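Side-chain contacts in uncharacterized protein conserved in bacteria (Cupriavidus necator, PDB 5DMH), which phosphorylates 3-oxo-tetronate to 3-oxo-tetronate 4-phosphate with ATP, as a member of the four-carbon acid sugar kinase family: residues G393-S396 and G397-Q401; L433-G436 and N437-G440. All blocks are in the same frame, centred on the assembly; numbering follows the deposited sequence.

How the interactions relate
Both contacts lie in the nucleotide-binding C-terminal domain and face the diphosphate of the same ADP, their centres about 13 Å apart. Interaction 1 comes first along the chain, in the opening turns of helix 393-403, which follows strand 387-391; interaction 2 comes later, where strand 430-434 runs out into the loop before helix 443-451. The two strands are parallel neighbours, so helix start and loop emerge side by side at the same end of this strand pair. There G393 N and G436 N both bind O1B of ADP. Behind the phosphates the two contacts also touch through packing, V400 CG2 lying 3.9 Å from L433 CD1.

Interaction 1. Residues G393-S396 and G397-Q401; sequences GETS and GAVVQ. With ADP (adenosine-5'-diphosphate), chain C.
The diphosphate of ADP sits at the N-terminal end of helix 393-403, in a phosphate-binding site that the first turn makes in part, and the i to i+4 bonds between G393-S396 and G397-Q401 build the turns behind it. Three successive backbone N-H groups point at the nucleotide: G393 N reaches O1B on the beta phosphate, E394 N gives a bond of 2.8 Å to O2A of ADP, and T395 N, at a less straight 148°, meets O1A. The hydroxyl of T395 is a second donor to that oxygen, with OG1 2.8 Å from ADP O1A. Its chi1 of -60° lays OG1 beside the residue's own backbone N, which lets both donors close on one phosphate oxygen. The helix dipole probably adds to the attraction for the phosphates.

The same residues use their carbonyls in the opposite direction. G397 N donates to G393 O (3.0 Å), A398 N to E394 O, V399 N to T395 O at 169°, and V400 N to S396 O (2.9 Å), so the phosphate-binding peptides are tied directly into the regular helix.

Among the side chains, E394 bends at chi2 and runs its CG past ADP O2A, while its carboxylate turns to K84 in a salt bridge through OE1. S396 turns OG back to the carbonyl of G392, just before the helix, in a hydrogen bond. T395 and V399 lie one turn apart and pack against V390 of strand 387-391, with helix 362-382 also covering them. Between these two the methyls only just meet, CG2 of T395 standing 4.4 Å from CG2 of V399, whereas V399 CG2 leans closer to the carbonyl oxygen of T395, at 3.3 Å.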
loop_
_atom_site.group_PDB
_atom_site.type_symbol
_atom_site.label_atom_id
_atom_site.label_comp_id
_atom_site.label_asym_id
_atom_site.label_seq_id
_atom_site.Cartn_x
_atom_site.Cartn_y
_atom_site.Cartn_z
ATOM N N GLY A 393 -6.396 -1.960 -2.520
ATOM C CA GLY A 393 -5.898 -0.834 -1.723
ATOM C C GLY A 393 -6.962 0.142 -1.234
ATOM O O GLY A 393 -7.165 0.356 -0.010
ATOM N N GLU A 394 -7.650 0.759 -2.189
ATOM C CA GLU A 394 -8.756 1.652 -1.873
ATOM C C GLU A 394 -9.828 0.887 -1.125
ATOM O O GLU A 394 -10.472 1.417 -0.220
ATOM C CB GLU A 394 -9.369 2.240 -3.142
ATOM C CG GLU A 394 -8.399 3.038 -3.977
ATOM C CD GLU A 394 -7.848 4.253 -3.262
ATOM O OE1 GLU A 394 -8.600 4.911 -2.522
ATOM O OE2 GLU A 394 -6.658 4.531 -3.444
ATOM N N THR A 395 -10.041 -0.355 -1.532
ATOM C CA THR A 395 -11.059 -1.155 -0.904
ATOM C C THR A 395 -10.720 -1.283 0.593
ATOM O O THR A 395 -11.588 -1.142 1.462
ATOM C CB THR A 395 -11.216 -2.556 -1.571
ATOM O OG1 THR A 395 -11.581 -2.401 -2.948
ATOM C CG2 THR A 395 -12.303 -3.387 -0.854
ATOM N N SER A 396 -9.463 -1.565 0.889
ATOM C CA SER A 396 -9.024 -1.722 2.285
ATOM C C SER A 396 -9.165 -0.431 3.077
ATOM O O SER A 396 -9.534 -0.451 4.265
ATOM C CB SER A 396 -7.580 -2.194 2.337
ATOM O OG SER A 396 -7.446 -3.492 1.822
ATOM N N GLY A 397 -8.874 0.698 2.429
ATOM C CA GLY A 397 -9.057 2.000 3.056
ATOM C C GLY A 397 -10.500 2.191 3.487
ATOM O O GLY A 397 -10.773 2.590 4.643
ATOM N N ALA A 398 -11.436 1.905 2.572
ATOM C CA ALA A 398 -12.863 2.043 2.876
ATOM C C ALA A 398 -13.288 1.108 4.001
ATOM O O ALA A 398 -13.916 1.530 4.979
ATOM C CB ALA A 398 -13.713 1.816 1.650
ATOM N N VAL A 399 -12.927 -0.162 3.874
ATOM C CA VAL A 399 -13.325 -1.147 4.844
ATOM C C VAL A 399 -12.779 -0.872 6.246
ATOM O O VAL A 399 -13.517 -0.911 7.218
ATOM C CB VAL A 399 -12.903 -2.544 4.400
ATOM C CG1 VAL A 399 -12.963 -3.513 5.568
ATOM C CG2 VAL A 399 -13.750 -2.966 3.242
ATOM N N VAL A 400 -11.485 -0.569 6.343
ATOM C CA VAL A 400 -10.859 -0.400 7.625
ATOM C C VAL A 400 -11.353 0.871 8.307
ATOM O O VAL A 400 -11.544 0.909 9.536
ATOM C CB VAL A 400 -9.328 -0.424 7.468
ATOM C CG1 VAL A 400 -8.626 -0.070 8.764
ATOM C CG2 VAL A 400 -8.894 -1.799 6.993
ATOM N N GLN A 401 -11.614 1.909 7.521
ATOM C CA GLN A 401 -12.207 3.105 8.099
ATOM C C GLN A 401 -13.627 2.801 8.617
ATOM O O GLN A 401 -14.009 3.300 9.688
ATOM C CB GLN A 401 -12.187 4.260 7.095
ATOM C CG GLN A 401 -10.777 4.891 6.943
ATOM C CD GLN A 401 -10.699 6.011 5.885
ATOM O OE1 GLN A 401 -11.433 6.013 4.903
ATOM N NE2 GLN A 401 -9.812 6.968 6.107
HETATM P PB ADP C . -6.107 -2.410 -6.400
HETATM O O1B ADP C . -5.384 -2.776 -5.108
HETATM O O2B ADP C . -6.219 -3.608 -7.328
HETATM O O3B ADP C . -5.565 -1.154 -7.066
HETATM P PA ADP C . -8.378 -0.920 -5.308
HETATM O O1A ADP C . -9.396 -1.429 -4.366
HETATM O O2A ADP C . -7.337 0.062 -4.890
HETATM O O3A ADP C . -7.674 -2.215 -6.002
HETATM O "O5'" ADP C . -9.070 -0.199 -6.563
HETATM C "C5'" ADP C . -10.062 -0.846 -7.349
HETATM C "C4'" ADP C . -11.145 0.169 -7.701
HETATM O "O4'" ADP C . -11.946 -0.342 -8.755
HETATM C "C3'" ADP C . -12.077 0.432 -6.525
HETATM O "O3'" ADP C . -12.507 1.807 -6.501
HETATM C "C2'" ADP C . -13.225 -0.480 -6.826
HETATM O "O2'" ADP C . -14.397 -0.138 -6.116
HETATM C "C1'" ADP C . -13.302 -0.341 -8.327
HETATM N N9 ADP C . -14.039 -1.463 -8.898
HETATM C C8 ADP C . -13.952 -2.767 -8.540
HETATM N N7 ADP C . -14.802 -3.518 -9.255
HETATM C C5 ADP C . -15.450 -2.667 -10.086
HETATM C C6 ADP C . -16.503 -2.809 -11.091
HETATM N N6 ADP C . -16.972 -4.049 -11.339
HETATM N N1 ADP C . -16.903 -1.704 -11.751
HETATM C C2 ADP C . -16.389 -0.483 -11.495
HETATM N N3 ADP C . -15.431 -0.256 -10.567
HETATM C C4 ADP C . -14.952 -1.312 -9.843
#

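Interaction 2. Residues L433-G436 and N437-G440; sequences LKSG and NFGG. With ADP (adenosine-5'-diphosphate), chain C.
A type I beta turn, S435 to F438, leads the chain out of strand 430-434 and brings G436 to the beta phosphate of ADP. Its closing backbone bond runs from F438 N to S435 O, 2.9 Å long and nearly straight at the hydrogen (166°), although the donor stands above the carbonyl plane.

The ammonium group of K434 ties the turn together. NZ lies in the carbonyl plane of F438 at 2.8 Å from its O, and also binds G436 O from above the plane of that carbonyl; a further bond to S435 O is weak. The chain leaves the backbone extended, then bends at chi3 and chi4, which brings NZ back to the turn's carbonyls. Q302 and T299 supply side-chain oxygens to the same nitrogen, linking the turn to helix 297-308. So many oxygen acceptors would be expected to favour the charged lysine.

Packing is carried by F438, whose ring receives S435 CB over one face in a CH-pi contact, 4.0 Å from CB to the ring centroid and 28° off the normal. The side chains of D46 in helix 41-53 and R155 also touch F438.

Water and nucleotide fill out the polar bonding. One water accepts from N437 N (2.8 Å) and is hydrogen-bonded to S435 OG. G436 faces the phosphate with no side chain between, and its backbone N donates to ADP O1B at 2.8 Å, with a bent N-H angle of 137°.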
loop_
_atom_site.group_PDB
_atom_site.type_symbol
_atom_site.label_atom_id
_atom_site.label_comp_id
_atom_site.label_asym_id
_atom_site.label_seq_id
_atom_site.Cartn_x
_atom_site.Cartn_y
_atom_site.Cartn_z
ATOM N N LEU A 433 -4.766 -7.196 4.512
ATOM C CA LEU A 433 -5.075 -6.151 3.565
ATOM C C LEU A 433 -4.180 -6.364 2.349
ATOM O O LEU A 433 -3.002 -5.993 2.354
ATOM C CB LEU A 433 -4.814 -4.775 4.186
ATOM C CG LEU A 433 -5.571 -4.532 5.495
ATOM C CD1 LEU A 433 -5.351 -3.121 6.032
ATOM C CD2 LEU A 433 -7.069 -4.837 5.360
ATOM N N LYS A 434 -4.761 -6.957 1.322
ATOM C CA LYS A 434 -4.024 -7.427 0.146
ATOM C C LYS A 434 -4.051 -6.427 -1.003
ATOM O O LYS A 434 -5.065 -6.209 -1.646
ATOM C CB LYS A 434 -4.626 -8.752 -0.328
ATOM C CG LYS A 434 -3.897 -9.439 -1.482
ATOM C CD LYS A 434 -4.885 -10.292 -2.273
ATOM C CE LYS A 434 -5.525 -9.473 -3.374
ATOM N NZ LYS A 434 -4.948 -9.768 -4.689
ATOM N N SER A 435 -2.916 -5.796 -1.274
ATOM C CA SER A 435 -2.799 -5.026 -2.502
ATOM C C SER A 435 -3.283 -5.848 -3.687
ATOM O O SER A 435 -3.026 -7.052 -3.782
ATOM C CB SER A 435 -1.354 -4.594 -2.714
ATOM O OG SER A 435 -1.298 -3.573 -3.694
ATOM N N GLY A 436 -3.995 -5.200 -4.597
ATOM C CA GLY A 436 -4.671 -5.905 -5.657
ATOM C C GLY A 436 -3.817 -6.874 -6.455
ATOM O O GLY A 436 -4.263 -7.976 -6.797
ATOM N N ASN A 437 -2.587 -6.480 -6.759
ATOM C CA ASN A 437 -1.723 -7.311 -7.566
ATOM C C ASN A 437 -1.002 -8.442 -6.799
ATOM O O ASN A 437 -0.282 -9.247 -7.412
ATOM C CB ASN A 437 -0.676 -6.429 -8.270
ATOM C CG ASN A 437 -1.273 -5.557 -9.352
ATOM O OD1 ASN A 437 -2.131 -5.982 -10.121
ATOM N ND2 ASN A 437 -0.796 -4.336 -9.435
ATOM N N PHE A 438 -1.161 -8.506 -5.483
ATOM C CA PHE A 438 -0.354 -9.424 -4.687
ATOM C C PHE A 438 -1.070 -10.725 -4.350
ATOM O O PHE A 438 -2.314 -10.830 -4.475
ATOM C CB PHE A 438 0.107 -8.762 -3.392
ATOM C CG PHE A 438 1.058 -7.619 -3.589
ATOM C CD1 PHE A 438 1.612 -7.339 -4.844
ATOM C CD2 PHE A 438 1.384 -6.798 -2.511
ATOM C CE1 PHE A 438 2.493 -6.258 -4.996
ATOM C CE2 PHE A 438 2.260 -5.733 -2.669
ATOM C CZ PHE A 438 2.802 -5.462 -3.904
ATOM N N GLY A 439 -0.272 -11.704 -3.919
ATOM C CA GLY A 439 -0.767 -12.998 -3.509
ATOM C C GLY A 439 -0.879 -13.975 -4.669
ATOM O O GLY A 439 -1.078 -13.579 -5.818
ATOM N N GLY A 440 -0.808 -15.254 -4.339
ATOM C CA GLY A 440 -1.005 -16.318 -5.301
ATOM C C GLY A 440 -2.474 -16.648 -5.472
ATOM O O GLY A 440 -3.346 -16.030 -4.823
HETATM P PB ADP C . -6.107 -2.410 -6.400
HETATM O O1B ADP C . -5.384 -2.776 -5.108
HETATM O O2B ADP C . -6.219 -3.608 -7.328
HETATM O O3B ADP C . -5.565 -1.154 -7.066
HETATM P PA ADP C . -8.378 -0.920 -5.308
HETATM O O1A ADP C . -9.396 -1.429 -4.366
HETATM O O2A ADP C . -7.337 0.062 -4.890
HETATM O O3A ADP C . -7.674 -2.215 -6.002
HETATM O "O5'" ADP C . -9.070 -0.199 -6.563
HETATM C "C5'" ADP C . -10.062 -0.846 -7.349
HETATM C "C4'" ADP C . -11.145 0.169 -7.701
HETATM O "O4'" ADP C . -11.946 -0.342 -8.755
HETATM C "C3'" ADP C . -12.077 0.432 -6.525
HETATM O "O3'" ADP C . -12.507 1.807 -6.501
HETATM C "C2'" ADP C . -13.225 -0.480 -6.826
HETATM O "O2'" ADP C . -14.397 -0.138 -6.116
HETATM C "C1'" ADP C . -13.302 -0.341 -8.327
HETATM N N9 ADP C . -14.039 -1.463 -8.898
HETATM C C8 ADP C . -13.952 -2.767 -8.540
HETATM N N7 ADP C . -14.802 -3.518 -9.255
HETATM C C5 ADP C . -15.450 -2.667 -10.086
HETATM C C6 ADP C . -16.503 -2.809 -11.091
HETATM N N6 ADP C . -16.972 -4.049 -11.339
HETATM N N1 ADP C . -16.903 -1.704 -11.751
HETATM C C2 ADP C . -16.389 -0.483 -11.495
HETATM N N3 ADP C . -15.431 -0.256 -10.567
HETATM C C4 ADP C . -14.952 -1.312 -9.843
HETATM O O HOH W 1 -1.677 -3.861 -6.462
#